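Local coordinates for 14L protein (Yaba-like disease virus, PDB 4EKX), which probably binds the host cytokine interleukin-18 as a viral decoy, keeping it from its cellular receptor, at residues S52-R57 / R85-T90. The protein carries 2 engineered substitutions. Numbering follows the deposited sequence.
Sequences SGYRER and RNEKLT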
ATOM      1  N   SER D  52     -11.460  17.620 -13.939  1.00 54.46           N
ATOM      2  CA  SER D  52     -12.050  17.988 -12.658  1.00 56.37           C
ATOM      3  C   SER D  52     -10.978  18.007 -11.569  1.00 60.26           C
ATOM      4  O   SER D  52     -11.134  18.662 -10.540  1.00 57.14           O
ATOM      5  CB  SER D  52     -13.166  17.010 -12.279  1.00 52.06           C
ATOM      6  OG  SER D  52     -12.632  15.762 -11.859  1.00 44.94           O
ATOM      7  N   GLY D  53      -9.887  17.287 -11.807  1.00 47.03           N
ATOM      8  CA  GLY D  53      -8.827  17.169 -10.821  1.00 48.65           C
ATOM      9  C   GLY D  53      -8.938  15.904  -9.997  1.00 48.82           C
ATOM     10  O   GLY D  53      -8.059  15.611  -9.175  1.00 44.14           O
ATOM     11  N   TYR D  54     -10.017  15.152 -10.215  1.00 43.44           N
ATOM     12  CA  TYR D  54     -10.210  13.882  -9.519  1.00 43.71           C
ATOM     13  C   TYR D  54      -9.959  12.712 -10.461  1.00 37.92           C
ATOM     14  O   TYR D  54     -10.387  12.725 -11.612  1.00 44.84           O
ATOM     15  CB  TYR D  54     -11.628  13.771  -8.969  1.00 40.38           C
ATOM     16  CG  TYR D  54     -11.958  14.731  -7.844  1.00 48.18           C
ATOM     17  CD1 TYR D  54     -11.658  14.410  -6.525  1.00 42.43           C
ATOM     18  CD2 TYR D  54     -12.594  15.945  -8.098  1.00 47.61           C
ATOM     19  CE1 TYR D  54     -11.969  15.266  -5.488  1.00 38.52           C
ATOM     20  CE2 TYR D  54     -12.910  16.814  -7.064  1.00 48.47           C
ATOM     21  CZ  TYR D  54     -12.597  16.465  -5.758  1.00 48.51           C
ATOM     22  OH  TYR D  54     -12.907  17.309  -4.715  1.00 43.09           O
ATOM     23  N   ARG D  55      -9.236  11.711  -9.974  1.00 37.35           N
ATOM     24  CA  ARG D  55      -9.112  10.457 -10.698  1.00 39.37           C
ATOM     25  C   ARG D  55      -9.291   9.318  -9.696  1.00 36.20           C
ATOM     26  O   ARG D  55      -8.837   9.409  -8.561  1.00 36.58           O
ATOM     27  CB  ARG D  55      -7.753  10.361 -11.392  1.00 39.89           C
ATOM     28  CG  ARG D  55      -7.558   9.083 -12.193  1.00 49.93           C
ATOM     29  CD  ARG D  55      -6.312   9.127 -13.068  1.00 57.22           C
ATOM     30  NE  ARG D  55      -5.083   9.288 -12.294  1.00 62.30           N
ATOM     31  CZ  ARG D  55      -4.419   8.288 -11.725  1.00 63.67           C
ATOM     32  NH1 ARG D  55      -4.867   7.044 -11.831  1.00 56.40           N
ATOM     33  NH2 ARG D  55      -3.305   8.532 -11.045  1.00 70.64           N
ATOM     34  N   GLU D  56      -9.991   8.269 -10.100  1.00 34.03           N
ATOM     35  CA  GLU D  56     -10.181   7.133  -9.211  1.00 35.29           C
ATOM     36  C   GLU D  56      -9.462   5.901  -9.734  1.00 35.22           C
ATOM     37  O   GLU D  56      -9.467   5.623 -10.935  1.00 39.25           O
ATOM     38  CB  GLU D  56     -11.669   6.831  -9.031  1.00 32.41           C
ATOM     39  CG  GLU D  56     -11.952   5.699  -8.064  1.00 31.51           C
ATOM     40  CD  GLU D  56     -13.433   5.471  -7.905  1.00 37.02           C
ATOM     41  OE1 GLU D  56     -14.098   5.256  -8.938  1.00 44.22           O
ATOM     42  OE2 GLU D  56     -13.930   5.521  -6.761  1.00 42.28           O
ATOM     43  N   ARG D  57      -8.845   5.162  -8.822  1.00 34.55           N
ATOM     44  CA  ARG D  57      -8.231   3.904  -9.179  1.00 35.06           C
ATOM     45  C   ARG D  57      -8.887   2.803  -8.366  1.00 39.23           C
ATOM     46  O   ARG D  57      -8.653   2.684  -7.165  1.00 33.59           O
ATOM     47  CB  ARG D  57      -6.729   3.942  -8.892  1.00 38.90           C
ATOM     48  CG  ARG D  57      -6.020   2.631  -9.158  1.00 51.06           C
ATOM     49  N   ARG D  85     -10.432  21.215  -1.626  1.00 42.16           N
ATOM     50  CA  ARG D  85      -9.944  21.134  -0.246  1.00 48.50           C
ATOM     51  C   ARG D  85     -11.096  21.078   0.751  1.00 51.06           C
ATOM     52  O   ARG D  85     -10.984  20.445   1.800  1.00 47.07           O
ATOM     53  CB  ARG D  85      -9.024  22.316   0.087  1.00 49.28           C
ATOM     54  CG  ARG D  85      -7.674  22.266  -0.597  1.00 47.20           C
ATOM     55  CD  ARG D  85      -6.787  23.455  -0.226  1.00 51.00           C
ATOM     56  NE  ARG D  85      -5.570  23.461  -1.032  1.00 49.90           N
ATOM     57  CZ  ARG D  85      -5.408  24.175  -2.142  1.00 54.55           C
ATOM     58  NH1 ARG D  85      -6.378  24.971  -2.575  1.00 54.76           N
ATOM     59  NH2 ARG D  85      -4.272  24.101  -2.820  1.00 56.73           N
ATOM     60  N   ASN D  86     -12.208  21.724   0.405  1.00 48.92           N
ATOM     61  CA  ASN D  86     -13.355  21.827   1.304  1.00 42.80           C
ATOM     62  C   ASN D  86     -14.488  20.845   0.986  1.00 43.48           C
ATOM     63  O   ASN D  86     -15.491  20.795   1.699  1.00 44.79           O
ATOM     64  CB  ASN D  86     -13.895  23.259   1.311  1.00 47.12           C
ATOM     65  CG  ASN D  86     -12.902  24.252   1.882  1.00 57.79           C
ATOM     66  OD1 ASN D  86     -12.065  23.899   2.714  1.00 57.61           O
ATOM     67  ND2 ASN D  86     -12.991  25.503   1.440  1.00 56.18           N
ATOM     68  N   GLU D  87     -14.311  20.064  -0.075  1.00 41.49           N
ATOM     69  CA  GLU D  87     -15.332  19.132  -0.547  1.00 41.81           C
ATOM     70  C   GLU D  87     -15.467  17.949   0.404  1.00 43.66           C
ATOM     71  O   GLU D  87     -14.464  17.409   0.878  1.00 38.67           O
ATOM     72  CB  GLU D  87     -14.955  18.626  -1.943  1.00 38.17           C
ATOM     73  CG  GLU D  87     -16.022  17.806  -2.645  1.00 43.18           C
ATOM     74  CD  GLU D  87     -17.131  18.667  -3.209  1.00 50.63           C
ATOM     75  OE1 GLU D  87     -16.852  19.486  -4.115  1.00 51.68           O
ATOM     76  OE2 GLU D  87     -18.276  18.532  -2.734  1.00 48.80           O
ATOM     77  N   LYS D  88     -16.702  17.558   0.696  1.00 42.63           N
ATOM     78  CA  LYS D  88     -16.933  16.322   1.447  1.00 38.21           C
ATOM     79  C   LYS D  88     -16.761  15.113   0.533  1.00 37.62           C
ATOM     80  O   LYS D  88     -17.554  14.899  -0.383  1.00 40.14           O
ATOM     81  CB  LYS D  88     -18.323  16.309   2.093  1.00 42.43           C
ATOM     82  CG  LYS D  88     -18.577  15.074   2.973  1.00 41.02           C
ATOM     83  CD  LYS D  88     -19.931  15.169   3.653  1.00 53.07           C
ATOM     84  CE  LYS D  88     -20.255  13.905   4.429  1.00 53.87           C
ATOM     85  NZ  LYS D  88     -21.595  13.983   5.064  1.00 58.38           N
ATOM     86  N   LEU D  89     -15.731  14.312   0.801  1.00 35.79           N
ATOM     87  CA  LEU D  89     -15.413  13.166  -0.037  1.00 32.08           C
ATOM     88  C   LEU D  89     -15.799  11.867   0.678  1.00 32.65           C
ATOM     89  O   LEU D  89     -15.346  11.600   1.789  1.00 34.83           O
ATOM     90  CB  LEU D  89     -13.922  13.161  -0.388  1.00 33.10           C
ATOM     91  CG  LEU D  89     -13.380  14.487  -0.953  1.00 35.05           C
ATOM     92  CD1 LEU D  89     -11.860  14.430  -1.098  1.00 36.84           C
ATOM     93  CD2 LEU D  89     -14.027  14.821  -2.284  1.00 33.17           C
ATOM     94  N   THR D  90     -16.640  11.070   0.038  1.00 30.71           N
ATOM     95  CA  THR D  90     -17.166   9.870   0.683  1.00 30.09           C
ATOM     96  C   THR D  90     -16.681   8.590   0.024  1.00 27.93           C
ATOM     97  O   THR D  90     -16.730   8.456  -1.195  1.00 29.36           O
ATOM     98  CB  THR D  90     -18.708   9.884   0.663  1.00 30.40           C
ATOM     99  OG1 THR D  90     -19.180  11.021   1.393  1.00 32.38           O
ATOM    100  CG2 THR D  90     -19.280   8.601   1.280  1.00 31.71           C
TER
HETATM  101  O   HOH W   1     -14.516  19.284  -5.426  1.00 38.30           O
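L89 CD2 comes obliquely against the hydroxyl end of the Y54 ring, 3.8 Å from Y54 CE1, while S52 OG, from the turn before the strand, and a water next to the hydroxyl lie at the ring's edge, in its plane. The plane of the E87 carboxylate is turned 65° from that of the ring, and the two do not stack. Instead the water links them, sitting 2.6 Å from Y54 OH and donating to E87 OE1 at 2.7 Å. The E87 chain bends at chi2 (77°), which brings OE1 to the water while E87 CB lies 3.7 Å from Y54 OH. In the immunoglobulin-like β-sandwich this contact spans the two sheets: Y54 opens strand 54-58, at one edge of its sheet, while L89 lies on strand 89-94 of the facing sheet, and E87 lies between helix 82-86 and that strand. I39 touches Y54, E87 and L89 alike, and L75 and L77 pack on the tyrosine from strand 72-78, next to it in the same sheet. S52 OG accepts from Y54 N at 3.1 Å (161°), making an ST turn just ahead of the strand.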